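Local coordinates for protein putative acetyl transferase (Pyrococcus furiosus, PDB 1VKC) that probably transfers an acyl group, such as acetyl from acetyl-coenzyme A, to an acceptor not yet identified, at residues Glu21-Leu26 and His61-Ala66; Ile30-Val35 and Ile39-Tyr44; Gly75-Cys80 and Ser110-Lys115; Val129-Ile134 and Ile153-Ile158. All blocks are in the same frame, centred on the assembly; numbering follows the deposited sequence. Where two conformers were deposited one is given.

Contact 1: Glu21-Leu26 and His61-Ala66; sequences EEIKKL and HKFFVA
Ile-23 on helix 20-31 reaches into the notch between Phe-63 and Val-65 on strand 60-68, and every direct contact between the two segments runs through this one side chain. Its CB heads for the strand and splits into two branches. CG2, anti to the backbone N, comes to 4.2 Å from Phe-63 CE1. The longer branch starts at CG1, 4.2 Å from Val-65 CG1, and runs on extended (chi2 167°), which carries the methyl out to the strand. There CD1 sits 3.7 Å from Phe-63 CD1, approaching the ring obliquely, and equally 3.7 Å from Val-65 CG1. This is the first helix of the GNAT fold laid on the central sheet. Phe-63 and Val-65 face it, while Phe-64 between them turns to the other face of the sheet, towards helix 108-122. The three touching residues are buried and entirely apolar where they meet. Phe-63 also stacks on Trp-78 and touches Leu-56 of helix 41-57, whereas Val-65 rests against Leu-73 and Tyr-19. On the same helix, Glu-22 and Lys-25 pack on Glu-42 and Glu-45 of the second subunit.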
loop_
_atom_site.group_PDB
_atom_site.type_symbol
_atom_site.label_atom_id
_atom_site.label_comp_id
_atom_site.label_asym_id
_atom_site.label_seq_id
_atom_site.Cartn_x
_atom_site.Cartn_y
_atom_site.Cartn_z
ATOM N N GLU A 21 -2.293 -12.801 10.300
ATOM C CA GLU A 21 -1.173 -12.339 9.476
ATOM C C GLU A 21 -1.685 -11.604 8.222
ATOM O O GLU A 21 -1.180 -10.533 7.875
ATOM C CB GLU A 21 -0.260 -13.506 9.088
ATOM N N GLU A 22 -2.700 -12.166 7.566
ATOM C CA GLU A 22 -3.274 -11.543 6.349
ATOM C C GLU A 22 -3.990 -10.235 6.663
ATOM O O GLU A 22 -3.900 -9.277 5.903
ATOM C CB GLU A 22 -4.215 -12.506 5.632
ATOM C CG GLU A 22 -3.478 -13.611 4.907
ATOM C CD GLU A 22 -4.410 -14.665 4.355
ATOM O OE1 GLU A 22 -5.556 -14.317 3.958
ATOM O OE2 GLU A 22 -3.992 -15.849 4.296
ATOM N N ILE A 23 -4.683 -10.202 7.806
ATOM C CA ILE A 23 -5.320 -8.976 8.305
ATOM C C ILE A 23 -4.267 -7.897 8.540
ATOM O O ILE A 23 -4.405 -6.769 8.093
ATOM C CB ILE A 23 -6.077 -9.275 9.623
ATOM C CG1 ILE A 23 -7.259 -10.221 9.356
ATOM C CG2 ILE A 23 -6.558 -7.971 10.277
ATOM C CD1 ILE A 23 -7.868 -10.821 10.627
ATOM N N LYS A 24 -3.210 -8.261 9.250
ATOM C CA LYS A 24 -2.116 -7.335 9.546
ATOM C C LYS A 24 -1.564 -6.704 8.246
ATOM O O LYS A 24 -1.380 -5.500 8.169
ATOM C CB LYS A 24 -1.010 -8.068 10.319
ATOM C CG LYS A 24 0.120 -7.180 10.835
ATOM C CD LYS A 24 1.235 -8.005 11.442
ATOM N N LYS A 25 -1.336 -7.522 7.218
ATOM C CA LYS A 25 -0.765 -7.021 5.956
ATOM C C LYS A 25 -1.720 -6.140 5.171
ATOM O O LYS A 25 -1.308 -5.143 4.575
ATOM C CB LYS A 25 -0.255 -8.173 5.096
ATOM C CG LYS A 25 1.066 -8.741 5.597
ATOM C CD LYS A 25 1.300 -10.175 5.073
ATOM C CE LYS A 25 2.745 -10.586 5.226
ATOM N N LEU A 26 -3.000 -6.479 5.182
ATOM C CA LEU A 26 -3.991 -5.648 4.527
ATOM C C LEU A 26 -4.140 -4.291 5.243
ATOM O O LEU A 26 -4.201 -3.231 4.603
ATOM C CB LEU A 26 -5.322 -6.397 4.461
ATOM C CG LEU A 26 -6.541 -5.709 3.864
ATOM C CD1 LEU A 26 -6.287 -5.220 2.464
ATOM C CD2 LEU A 26 -7.713 -6.681 3.907
ATOM N N HIS A 61 -9.009 -9.958 22.608
ATOM C CA HIS A 61 -9.227 -9.574 21.202
ATOM C C HIS A 61 -10.095 -10.590 20.455
ATOM O O HIS A 61 -10.063 -11.792 20.747
ATOM C CB HIS A 61 -7.881 -9.390 20.480
ATOM C CG HIS A 61 -7.180 -10.679 20.153
ATOM N ND1 HIS A 61 -6.097 -11.144 20.869
ATOM C CD2 HIS A 61 -7.409 -11.597 19.181
ATOM C CE1 HIS A 61 -5.690 -12.293 20.354
ATOM N NE2 HIS A 61 -6.474 -12.593 19.334
ATOM N N LYS A 62 -10.870 -10.104 19.493
ATOM C CA LYS A 62 -11.677 -10.949 18.622
ATOM C C LYS A 62 -11.622 -10.402 17.212
ATOM O O LYS A 62 -11.764 -9.209 16.999
ATOM C CB LYS A 62 -13.132 -10.969 19.095
ATOM C CG LYS A 62 -14.089 -11.756 18.238
ATOM C CD LYS A 62 -13.864 -13.246 18.360
ATOM C CE LYS A 62 -14.877 -14.017 17.550
ATOM N NZ LYS A 62 -14.672 -15.493 17.681
ATOM N N PHE A 63 -11.401 -11.284 16.259
ATOM C CA PHE A 63 -11.441 -10.937 14.860
ATOM C C PHE A 63 -12.549 -11.699 14.195
ATOM O O PHE A 63 -12.726 -12.895 14.451
ATOM C CB PHE A 63 -10.136 -11.329 14.190
ATOM C CG PHE A 63 -8.957 -10.523 14.609
ATOM C CD1 PHE A 63 -8.612 -9.366 13.925
ATOM C CD2 PHE A 63 -8.130 -10.965 15.628
ATOM C CE1 PHE A 63 -7.504 -8.635 14.286
ATOM C CE2 PHE A 63 -7.016 -10.239 15.994
ATOM C CZ PHE A 63 -6.696 -9.067 15.314
ATOM N N PHE A 64 -13.307 -11.019 13.331
ATOM C CA PHE A 64 -14.161 -11.697 12.340
ATOM C C PHE A 64 -13.646 -11.369 10.948
ATOM O O PHE A 64 -13.220 -10.242 10.696
ATOM C CB PHE A 64 -15.611 -11.265 12.443
ATOM C CG PHE A 64 -16.298 -11.738 13.684
ATOM C CD1 PHE A 64 -16.767 -13.052 13.780
ATOM C CD2 PHE A 64 -16.487 -10.881 14.757
ATOM C CE1 PHE A 64 -17.433 -13.501 14.940
ATOM C CE2 PHE A 64 -17.138 -11.323 15.918
ATOM C CZ PHE A 64 -17.619 -12.643 15.992
ATOM N N VAL A 65 -13.712 -12.337 10.041
ATOM C CA VAL A 65 -13.357 -12.091 8.657
ATOM C C VAL A 65 -14.495 -12.445 7.718
ATOM O O VAL A 65 -15.303 -13.339 8.008
ATOM C CB VAL A 65 -12.060 -12.852 8.245
ATOM C CG1 VAL A 65 -10.864 -12.318 9.023
ATOM C CG2 VAL A 65 -12.204 -14.361 8.443
ATOM N N ALA A 66 -14.555 -11.731 6.595
ATOM C CA ALA A 66 -15.455 -12.039 5.496
ATOM C C ALA A 66 -14.612 -12.763 4.454
ATOM O O ALA A 66 -13.570 -12.249 4.034
ATOM C CB ALA A 66 -16.037 -10.773 4.908
#

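Contact 2: Ile30-Val35 and Ile39-Tyr44; sequences ISYSFV and ISYEEY
Tyr-32 lodges its ring in the angle between Tyr-41 and Tyr-44, forming an aromatic cluster where the first two helices of the GNAT fold, 20-31 and 41-57, are linked by a loop. With CG of Tyr-32 opposite the backbone N (chi1 178°), the ring swings out toward helix 41-57. The bump nearest the middle of the Tyr-32 ring is Tyr-41 CD1, 3.8 Å above its plane. The two rings make a T-shaped pair, Tyr-41 presenting its edge, with planes at 90°. Tyr-44 fits differently: its plane is inclined 50° to that of Tyr-32, whose CD1 rests over one face of Tyr-44, offset toward the rim. Close by, Tyr-32 CB is 3.6 Å from Tyr-44 CE1. Val-35 adds a forked end. Its CG2 approaches Tyr-44 CE2 obliquely at 4.0 Å, and CG1 meets Ile-39 CD1 at 3.9 Å, the two aliphatic chains crossing nearly at right angles. A capping box starts the second helix: Glu-43 N donates to Ser-40 OG at 2.9 Å, and Ser-40 N returns a bond to Glu-43 OE2 at 2.7 Å. Lys-101 of the second subunit makes a cation-pi contact with Tyr-32 and a hydrogen bond to its O, so the cluster borders the dimer interface. At its far end Tyr-44 OH bonds to Arg-28 O and lies 3.3 Å from Ser-31 CB.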
loop_
_atom_site.group_PDB
_atom_site.type_symbol
_atom_site.label_atom_id
_atom_site.label_comp_id
_atom_site.label_asym_id
_atom_site.label_seq_id
_atom_site.Cartn_x
_atom_site.Cartn_y
_atom_site.Cartn_z
ATOM N N ILE A 30 -3.560 -0.666 3.619
ATOM C CA ILE A 30 -4.620 0.328 3.684
ATOM C C ILE A 30 -4.192 1.586 4.480
ATOM O O ILE A 30 -4.318 2.722 3.985
ATOM C CB ILE A 30 -5.909 -0.288 4.287
ATOM C CG1 ILE A 30 -6.541 -1.273 3.286
ATOM C CG2 ILE A 30 -6.939 0.802 4.643
ATOM C CD1 ILE A 30 -7.750 -1.993 3.811
ATOM N N SER A 31 -3.672 1.369 5.692
ATOM C CA SER A 31 -3.390 2.472 6.636
ATOM C C SER A 31 -2.373 3.463 6.106
ATOM O O SER A 31 -2.375 4.636 6.498
ATOM C CB SER A 31 -2.906 1.925 7.971
ATOM O OG SER A 31 -3.928 1.210 8.607
ATOM N N TYR A 32 -1.498 3.005 5.224
ATOM C CA TYR A 32 -0.398 3.846 4.762
ATOM C C TYR A 32 -0.874 5.102 4.017
ATOM O O TYR A 32 -0.184 6.120 4.020
ATOM C CB TYR A 32 0.582 3.050 3.902
ATOM C CG TYR A 32 1.693 3.898 3.387
ATOM C CD1 TYR A 32 2.610 4.461 4.254
ATOM C CD2 TYR A 32 1.796 4.191 2.024
ATOM C CE1 TYR A 32 3.632 5.267 3.790
ATOM C CE2 TYR A 32 2.811 4.999 1.546
ATOM C CZ TYR A 32 3.724 5.534 2.433
ATOM O OH TYR A 32 4.725 6.335 1.971
ATOM N N SER A 33 -2.051 5.046 3.406
ATOM C CA SER A 33 -2.576 6.209 2.678
ATOM C C SER A 33 -2.836 7.405 3.595
ATOM O O SER A 33 -2.747 8.554 3.159
ATOM C CB SER A 33 -3.855 5.847 1.915
ATOM O OG SER A 33 -4.908 5.514 2.802
ATOM N N PHE A 34 -3.135 7.139 4.866
ATOM C CA PHE A 34 -3.556 8.194 5.791
ATOM C C PHE A 34 -2.419 8.798 6.625
ATOM O O PHE A 34 -2.643 9.731 7.382
ATOM C CB PHE A 34 -4.678 7.679 6.687
ATOM C CG PHE A 34 -5.794 7.041 5.922
ATOM C CD1 PHE A 34 -6.778 7.820 5.341
ATOM C CD2 PHE A 34 -5.845 5.659 5.762
ATOM C CE1 PHE A 34 -7.803 7.239 4.605
ATOM C CE2 PHE A 34 -6.876 5.059 5.023
ATOM C CZ PHE A 34 -7.852 5.851 4.443
ATOM N N VAL A 35 -1.203 8.282 6.466
ATOM C CA VAL A 35 -0.045 8.794 7.211
ATOM C C VAL A 35 0.298 10.207 6.721
ATOM O O VAL A 35 0.548 10.404 5.534
ATOM C CB VAL A 35 1.166 7.847 7.070
ATOM C CG1 VAL A 35 2.418 8.459 7.671
ATOM C CG2 VAL A 35 0.850 6.513 7.723
ATOM N N ILE A 39 7.636 10.116 6.646
ATOM C CA ILE A 39 8.416 8.975 7.091
ATOM C C ILE A 39 8.670 8.032 5.901
ATOM O O ILE A 39 7.892 8.015 4.964
ATOM C CB ILE A 39 7.707 8.250 8.255
ATOM C CG1 ILE A 39 6.301 7.778 7.861
ATOM C CG2 ILE A 39 7.617 9.189 9.475
ATOM C CD1 ILE A 39 5.701 6.757 8.812
ATOM N N SER A 40 9.756 7.266 5.948
ATOM C CA SER A 40 10.042 6.274 4.894
ATOM C C SER A 40 9.064 5.100 4.994
ATOM O O SER A 40 8.504 4.826 6.051
ATOM C CB SER A 40 11.468 5.755 5.018
ATOM O OG SER A 40 11.597 4.879 6.129
ATOM N N TYR A 41 8.857 4.399 3.891
ATOM C CA TYR A 41 7.975 3.248 3.931
ATOM C C TYR A 41 8.549 2.172 4.865
ATOM O O TYR A 41 7.812 1.512 5.587
ATOM C CB TYR A 41 7.690 2.688 2.529
ATOM C CG TYR A 41 6.657 1.591 2.586
ATOM C CD1 TYR A 41 5.318 1.891 2.801
ATOM C CD2 TYR A 41 7.023 0.254 2.474
ATOM C CE1 TYR A 41 4.365 0.891 2.903
ATOM C CE2 TYR A 41 6.079 -0.751 2.560
ATOM C CZ TYR A 41 4.742 -0.415 2.771
ATOM O OH TYR A 41 3.794 -1.388 2.856
ATOM N N GLU A 42 9.870 2.010 4.871
ATOM C CA GLU A 42 10.508 1.078 5.780
ATOM C C GLU A 42 10.261 1.439 7.259
ATOM O O GLU A 42 10.007 0.538 8.084
ATOM C CB GLU A 42 12.011 0.991 5.523
ATOM C CG GLU A 42 12.714 -0.061 6.382
ATOM C CD GLU A 42 12.130 -1.453 6.195
ATOM O OE1 GLU A 42 11.643 -2.044 7.202
ATOM O OE2 GLU A 42 12.137 -1.955 5.037
ATOM N N GLU A 43 10.367 2.731 7.583
ATOM C CA GLU A 43 9.993 3.253 8.920
ATOM C C GLU A 43 8.522 2.930 9.228
ATOM O O GLU A 43 8.209 2.399 10.295
ATOM C CB GLU A 43 10.226 4.775 9.008
ATOM C CG GLU A 43 11.688 5.182 9.161
ATOM C CD GLU A 43 11.979 6.652 8.832
ATOM O OE1 GLU A 43 13.108 7.099 9.119
ATOM O OE2 GLU A 43 11.108 7.371 8.293
ATOM N N TYR A 44 7.630 3.240 8.281
ATOM C CA TYR A 44 6.201 2.980 8.464
ATOM C C TYR A 44 5.960 1.498 8.780
ATOM O O TYR A 44 5.325 1.155 9.764
ATOM C CB TYR A 44 5.393 3.410 7.233
ATOM C CG TYR A 44 4.009 2.811 7.210
ATOM C CD1 TYR A 44 3.682 1.771 6.332
ATOM C CD2 TYR A 44 3.034 3.235 8.119
ATOM C CE1 TYR A 44 2.405 1.204 6.330
ATOM C CE2 TYR A 44 1.773 2.684 8.121
ATOM C CZ TYR A 44 1.459 1.670 7.232
ATOM O OH TYR A 44 0.206 1.144 7.263
#

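Contact 3: Gly75-Cys80 and Ser110-Lys115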
loop_
_atom_site.group_PDB
_atom_site.type_symbol
_atom_site.label_atom_id
_atom_site.label_comp_id
_atom_site.label_asym_id
_atom_site.label_seq_id
_atom_site.Cartn_x
_atom_site.Cartn_y
_atom_site.Cartn_z
ATOM N N GLY A 75 -12.565 -8.830 4.001
ATOM C CA GLY A 75 -12.576 -7.776 5.001
ATOM C C GLY A 75 -12.558 -8.339 6.393
ATOM O O GLY A 75 -12.699 -9.540 6.577
ATOM N N HIS A 76 -12.402 -7.473 7.383
ATOM C CA HIS A 76 -12.355 -7.939 8.766
ATOM C C HIS A 76 -12.832 -6.862 9.715
ATOM O O HIS A 76 -12.905 -5.672 9.351
ATOM C CB HIS A 76 -10.916 -8.351 9.126
ATOM C CG HIS A 76 -9.981 -7.189 9.232
ATOM N ND1 HIS A 76 -9.750 -6.526 10.417
ATOM C CD2 HIS A 76 -9.259 -6.538 8.291
ATOM C CE1 HIS A 76 -8.916 -5.527 10.202
ATOM N NE2 HIS A 76 -8.618 -5.500 8.919
ATOM N N VAL A 77 -13.147 -7.290 10.936
ATOM C CA VAL A 77 -13.327 -6.389 12.050
ATOM C C VAL A 77 -12.472 -6.876 13.220
ATOM O O VAL A 77 -12.344 -8.085 13.442
ATOM C CB VAL A 77 -14.812 -6.211 12.428
ATOM C CG1 VAL A 77 -15.513 -7.538 12.685
ATOM C CG2 VAL A 77 -14.938 -5.297 13.622
ATOM N N TRP A 78 -11.829 -5.927 13.909
ATOM C CA TRP A 78 -10.976 -6.224 15.069
ATOM C C TRP A 78 -11.639 -5.615 16.294
ATOM O O TRP A 78 -11.803 -4.418 16.360
ATOM C CB TRP A 78 -9.555 -5.662 14.813
ATOM C CG TRP A 78 -8.527 -5.851 15.918
ATOM C CD1 TRP A 78 -8.671 -6.552 17.084
ATOM C CD2 TRP A 78 -7.184 -5.345 15.922
ATOM N NE1 TRP A 78 -7.516 -6.479 17.824
ATOM C CE2 TRP A 78 -6.581 -5.757 17.133
ATOM C CE3 TRP A 78 -6.428 -4.584 15.021
ATOM C CZ2 TRP A 78 -5.253 -5.428 17.472
ATOM C CZ3 TRP A 78 -5.103 -4.251 15.353
ATOM C CH2 TRP A 78 -4.534 -4.671 16.571
ATOM N N ILE A 79 -12.019 -6.472 17.247
ATOM C CA ILE A 79 -12.700 -6.073 18.477
ATOM C C ILE A 79 -11.812 -6.317 19.688
ATOM O O ILE A 79 -11.152 -7.368 19.781
ATOM C CB ILE A 79 -13.978 -6.905 18.691
ATOM C CG1 ILE A 79 -14.800 -7.002 17.419
ATOM C CG2 ILE A 79 -14.819 -6.318 19.846
ATOM C CD1 ILE A 79 -15.686 -8.192 17.406
ATOM N N CYS A 80 -11.833 -5.361 20.615
ATOM C CA CYS A 80 -11.171 -5.467 21.915
ATOM C C CYS A 80 -12.164 -5.209 23.045
ATOM O O CYS A 80 -12.758 -4.123 23.112
ATOM C CB CYS A 80 -10.058 -4.417 22.025
ATOM S SG CYS A 80 -9.047 -4.523 23.510
ATOM N N SER A 110 -21.047 -3.545 6.686
ATOM C CA SER A 110 -22.251 -3.499 7.500
ATOM C C SER A 110 -22.454 -4.807 8.256
ATOM O O SER A 110 -22.724 -4.789 9.453
ATOM C CB SER A 110 -23.460 -3.141 6.629
ATOM O OG SER A 110 -24.511 -2.705 7.429
ATOM N N ALA A 111 -22.255 -5.939 7.568
ATOM C CA ALA A 111 -22.418 -7.260 8.157
ATOM C C ALA A 111 -21.358 -7.577 9.224
ATOM O O ALA A 111 -21.669 -8.201 10.251
ATOM C CB ALA A 111 -22.387 -8.313 7.075
ATOM N N LEU A 112 -20.114 -7.151 8.971
ATOM C CA LEU A 112 -19.008 -7.348 9.911
ATOM C C LEU A 112 -19.300 -6.616 11.210
ATOM O O LEU A 112 -19.127 -7.167 12.299
ATOM C CB LEU A 112 -17.676 -6.877 9.292
ATOM C CG LEU A 112 -17.028 -7.852 8.284
ATOM C CD1 LEU A 112 -15.962 -7.153 7.444
ATOM C CD2 LEU A 112 -16.436 -9.063 9.005
ATOM N N LEU A 113 -19.770 -5.381 11.103
ATOM C CA LEU A 113 -20.128 -4.598 12.289
ATOM C C LEU A 113 -21.298 -5.211 13.075
ATOM O O LEU A 113 -21.290 -5.215 14.303
ATOM C CB LEU A 113 -20.452 -3.162 11.905
ATOM C CG LEU A 113 -20.653 -2.190 13.088
ATOM C CD1 LEU A 113 -19.458 -2.199 13.991
ATOM C CD2 LEU A 113 -20.924 -0.786 12.607
ATOM N N ARG A 114 -22.307 -5.724 12.377
ATOM C CA ARG A 114 -23.408 -6.416 13.074
ATOM C C ARG A 114 -22.873 -7.606 13.848
ATOM O O ARG A 114 -23.264 -7.841 14.995
ATOM C CB ARG A 114 -24.494 -6.894 12.095
ATOM C CG ARG A 114 -25.395 -5.828 11.623
ATOM C CD ARG A 114 -26.709 -6.374 11.021
ATOM N NE ARG A 114 -26.437 -7.162 9.830
ATOM C CZ ARG A 114 -26.338 -6.658 8.602
ATOM N NH1 ARG A 114 -26.073 -7.442 7.609
ATOM N NH2 ARG A 114 -26.478 -5.366 8.383
ATOM N N LYS A 115 -21.971 -8.364 13.234
ATOM C CA LYS A 115 -21.386 -9.540 13.918
ATOM C C LYS A 115 -20.601 -9.129 15.174
ATOM O O LYS A 115 -20.705 -9.759 16.227
ATOM C CB LYS A 115 -20.489 -10.330 12.969
ATOM C CG LYS A 115 -20.291 -11.774 13.385
#
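Lys-115 N is hydrogen-bonded to Ala-111 O at 3.0 Å, one of the backbone bonds in the helix that lays Leu-112 against Gly-75, His-76 and Val-77. In the GNAT fold such a helix follows the loop that typically receives the pyrophosphate of acetyl-coenzyme A, and here it packs on central strand 73-83. The two axes are 8.2 Å apart and run in nearly the same direction, 28° between them. Leu-112 does most of the touching. With CG anti to the carbonyl carbon (chi1 -78°), its CD1 methyl lies across the backbone where Gly-75 has no side chain, 3.8 Å from Gly-75 C and 3.6 Å from His-76 N. Its other methyl, CD2, meets Val-77 CG1 at 4.1 Å, the two side chains sliding past each other in opposite directions. The His-76 imidazole leaves on the far face of the sheet, where NE2 bonds to Glu-98 OE2. Val-77 is further enclosed by Phe-64, Ile-94 and Ala-116, side chains of both neighbouring strands and of the helix itself. The same CG1 of Val-77 also touches the helix backbone, 3.7 Å from Leu-112 O.

Contact 4: Val129-Ile134 and Ile153-Ile158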
loop_
_atom_site.group_PDB
_atom_site.type_symbol
_atom_site.label_atom_id
_atom_site.label_comp_id
_atom_site.label_asym_id
_atom_site.label_seq_id
_atom_site.Cartn_x
_atom_site.Cartn_y
_atom_site.Cartn_z
ATOM N N VAL A 129 -17.532 1.051 21.055
ATOM C CA VAL A 129 -16.825 2.328 20.952
ATOM C C VAL A 129 -15.830 2.241 19.827
ATOM O O VAL A 129 -15.194 1.216 19.644
ATOM C CB VAL A 129 -16.104 2.643 22.289
ATOM C CG1 VAL A 129 -15.378 3.990 22.227
ATOM C CG2 VAL A 129 -17.119 2.606 23.439
ATOM N N LEU A 130 -15.695 3.305 19.046
ATOM C CA LEU A 130 -14.633 3.350 18.038
ATOM C C LEU A 130 -14.245 4.794 17.715
ATOM O O LEU A 130 -14.941 5.740 18.083
ATOM C CB LEU A 130 -15.046 2.559 16.782
ATOM C CG LEU A 130 -16.416 3.014 16.200
ATOM C CD1 LEU A 130 -16.191 4.121 15.175
ATOM C CD2 LEU A 130 -17.214 1.907 15.599
ATOM N N ARG A 131 -13.109 4.938 17.053
ATOM C CA ARG A 131 -12.598 6.224 16.654
ATOM C C ARG A 131 -12.844 6.381 15.177
ATOM O O ARG A 131 -12.537 5.458 14.402
ATOM C CB ARG A 131 -11.098 6.328 16.970
ATOM C CG ARG A 131 -10.361 7.426 16.256
ATOM C CD ARG A 131 -8.885 7.520 16.630
ATOM N NE ARG A 131 -8.237 8.540 15.812
ATOM C CZ ARG A 131 -7.070 9.085 16.072
ATOM N NH1 ARG A 131 -6.368 8.729 17.151
ATOM N NH2 ARG A 131 -6.588 10.005 15.235
ATOM N N VAL A 132 -13.379 7.539 14.785
ATOM C CA VAL A 132 -13.552 7.901 13.377
ATOM C C VAL A 132 -12.940 9.271 13.120
ATOM O O VAL A 132 -13.123 10.209 13.900
ATOM C CB VAL A 132 -15.056 7.869 12.929
ATOM C CG1 VAL A 132 -15.903 8.882 13.704
ATOM C CG2 VAL A 132 -15.169 8.106 11.414
ATOM N N GLU A 133 -12.217 9.393 12.018
ATOM C CA GLU A 133 -11.584 10.667 11.690
ATOM C C GLU A 133 -12.634 11.696 11.336
ATOM O O GLU A 133 -13.629 11.392 10.715
ATOM C CB GLU A 133 -10.525 10.508 10.587
ATOM C CG GLU A 133 -9.450 9.475 10.903
ATOM C CD GLU A 133 -8.912 9.574 12.337
ATOM O OE1 GLU A 133 -8.221 10.548 12.637
ATOM O OE2 GLU A 133 -9.163 8.654 13.147
ATOM N N ILE A 134 -12.379 12.935 11.740
ATOM C CA ILE A 134 -13.428 13.936 11.899
ATOM C C ILE A 134 -14.104 14.418 10.593
ATOM O O ILE A 134 -15.295 14.765 10.595
ATOM C CB ILE A 134 -12.861 15.128 12.744
ATOM C CG1 ILE A 134 -13.962 15.841 13.500
ATOM C CG2 ILE A 134 -12.034 16.063 11.884
ATOM C CD1 ILE A 134 -13.433 16.699 14.655
ATOM N N ILE A 153 -10.790 13.533 19.935
ATOM C CA ILE A 153 -9.363 13.331 20.048
ATOM C C ILE A 153 -8.724 14.622 19.562
ATOM O O ILE A 153 -8.786 14.938 18.374
ATOM C CB ILE A 153 -8.874 12.119 19.223
ATOM C CG1 ILE A 153 -9.520 10.808 19.750
ATOM C CG2 ILE A 153 -7.338 12.009 19.260
ATOM C CD1 ILE A 153 -9.311 10.530 21.253
ATOM N N MET A 154 -8.160 15.371 20.503
ATOM C CA MET A 154 -7.509 16.668 20.218
ATOM C C MET A 154 -6.011 16.463 20.058
ATOM O O MET A 154 -5.404 15.676 20.784
ATOM C CB MET A 154 -7.723 17.646 21.367
ATOM C CG MET A 154 -9.109 17.729 21.894
ATOM S SD MET A 154 -10.190 18.463 20.704
ATOM C CE MET A 154 -9.727 20.210 20.843
ATOM N N GLU A 155 -5.402 17.176 19.109
ATOM C CA GLU A 155 -3.978 17.009 18.853
ATOM C C GLU A 155 -3.318 18.346 18.646
ATOM O O GLU A 155 -3.884 19.222 18.001
ATOM C CB GLU A 155 -3.734 16.134 17.619
ATOM C CG GLU A 155 -4.517 14.847 17.609
ATOM C CD GLU A 155 -4.134 13.923 16.476
ATOM O OE1 GLU A 155 -3.513 14.386 15.502
ATOM O OE2 GLU A 155 -4.479 12.721 16.568
ATOM N N LYS A 156 -2.108 18.478 19.184
ATOM C CA LYS A 156 -1.289 19.683 19.000
ATOM C C LYS A 156 0.073 19.234 18.498
ATOM O O LYS A 156 0.710 18.422 19.144
ATOM C CB LYS A 156 -1.128 20.413 20.332
ATOM C CG LYS A 156 -0.363 21.719 20.242
ATOM C CD LYS A 156 -0.115 22.331 21.605
ATOM C CE LYS A 156 0.682 23.614 21.469
ATOM N NZ LYS A 156 0.739 24.288 22.759
ATOM N N PRO A 157 0.530 19.756 17.359
ATOM C CA PRO A 157 1.853 19.410 16.863
ATOM C C PRO A 157 2.928 20.101 17.697
ATOM O O PRO A 157 2.721 21.220 18.147
ATOM C CB PRO A 157 1.837 19.932 15.416
ATOM C CG PRO A 157 0.873 21.053 15.428
ATOM C CD PRO A 157 -0.156 20.716 16.475
ATOM N N ILE A 158 4.039 19.414 17.935
ATOM C CA ILE A 158 5.175 20.012 18.642
ATOM C C ILE A 158 6.498 19.712 17.957
ATOM O O ILE A 158 7.544 20.041 18.502
ATOM C CB ILE A 158 5.245 19.556 20.126
ATOM C CG1 ILE A 158 5.129 18.046 20.247
ATOM C CG2 ILE A 158 4.183 20.259 20.951
ATOM C CD1 ILE A 158 5.791 17.510 21.468
ATOM O OXT ILE A 158 6.546 19.155 16.869
HETATM O O HOH W 1 -3.756 10.083 17.729
#
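Arg-131 and Ile-153 bring the two backbones closest, with CA atoms 8.5 Å apart: the first segment is leaving strand 128-130, and the second is an extended C-terminal tail without regular structure. Arg-131 spans the gap. Its CG is anti to the backbone N (chi1 163°) and the chain runs extended to NE, which carries the guanidinium across to the tail. Over one face of that group lies the Ile-153 CG2 methyl, 4.0 Å from Arg-131 NH1. Arg-131 also grips Glu-133 of its own segment side-on: Arg-131 NE reaches Glu-133 OE2 at 2.8 Å, on the syn lone pair of that oxygen, and Arg-131 NH2 reaches Glu-133 OE1 at 3.1 Å, almost straight at 172°. Glu-155 is held more loosely. Its OE2 makes a long salt bridge, 3.7 Å from Arg-131 NH2, with carboxylate and guanidinium planes 73° apart. A water mends this link by accepting from Arg-131 NH1 at 3.0 Å and donating to Glu-155 OE2 at 3.0 Å. In many GNAT proteins the chain's end forms further strands beside this one; here the tail is exposed and touches crystal neighbours, so the lattice may partly set its course. One arginine thus serves two carboxylates, Glu-133 directly and Glu-155 largely through water. Its positive charge would ease the repulsion between them, though at an exposed surface solvent probably screens the network and makes the tether a weak one.

Contacts 1, 3 and 4 all reach the mixed central sheet, and contact 2 lies out on its helices. Contacts 1 and 3 are closest, centres about 10 Å apart: strands 60-68 and 73-83 are neighbours, with helix 20-31 on one face and helix 108-122 on the other, which makes the layered GNAT core. Contact 2 is nested within the chain loop closed by contact 1. The two share helix 20-31, their centres about 19 Å apart, and both touch the second subunit. Contact 4, whose centre is about 24 Å from that of contact 1, comes last in the chain and joins the exposed tail to strand 128-130, one of the sheet's two edge strands within the chain.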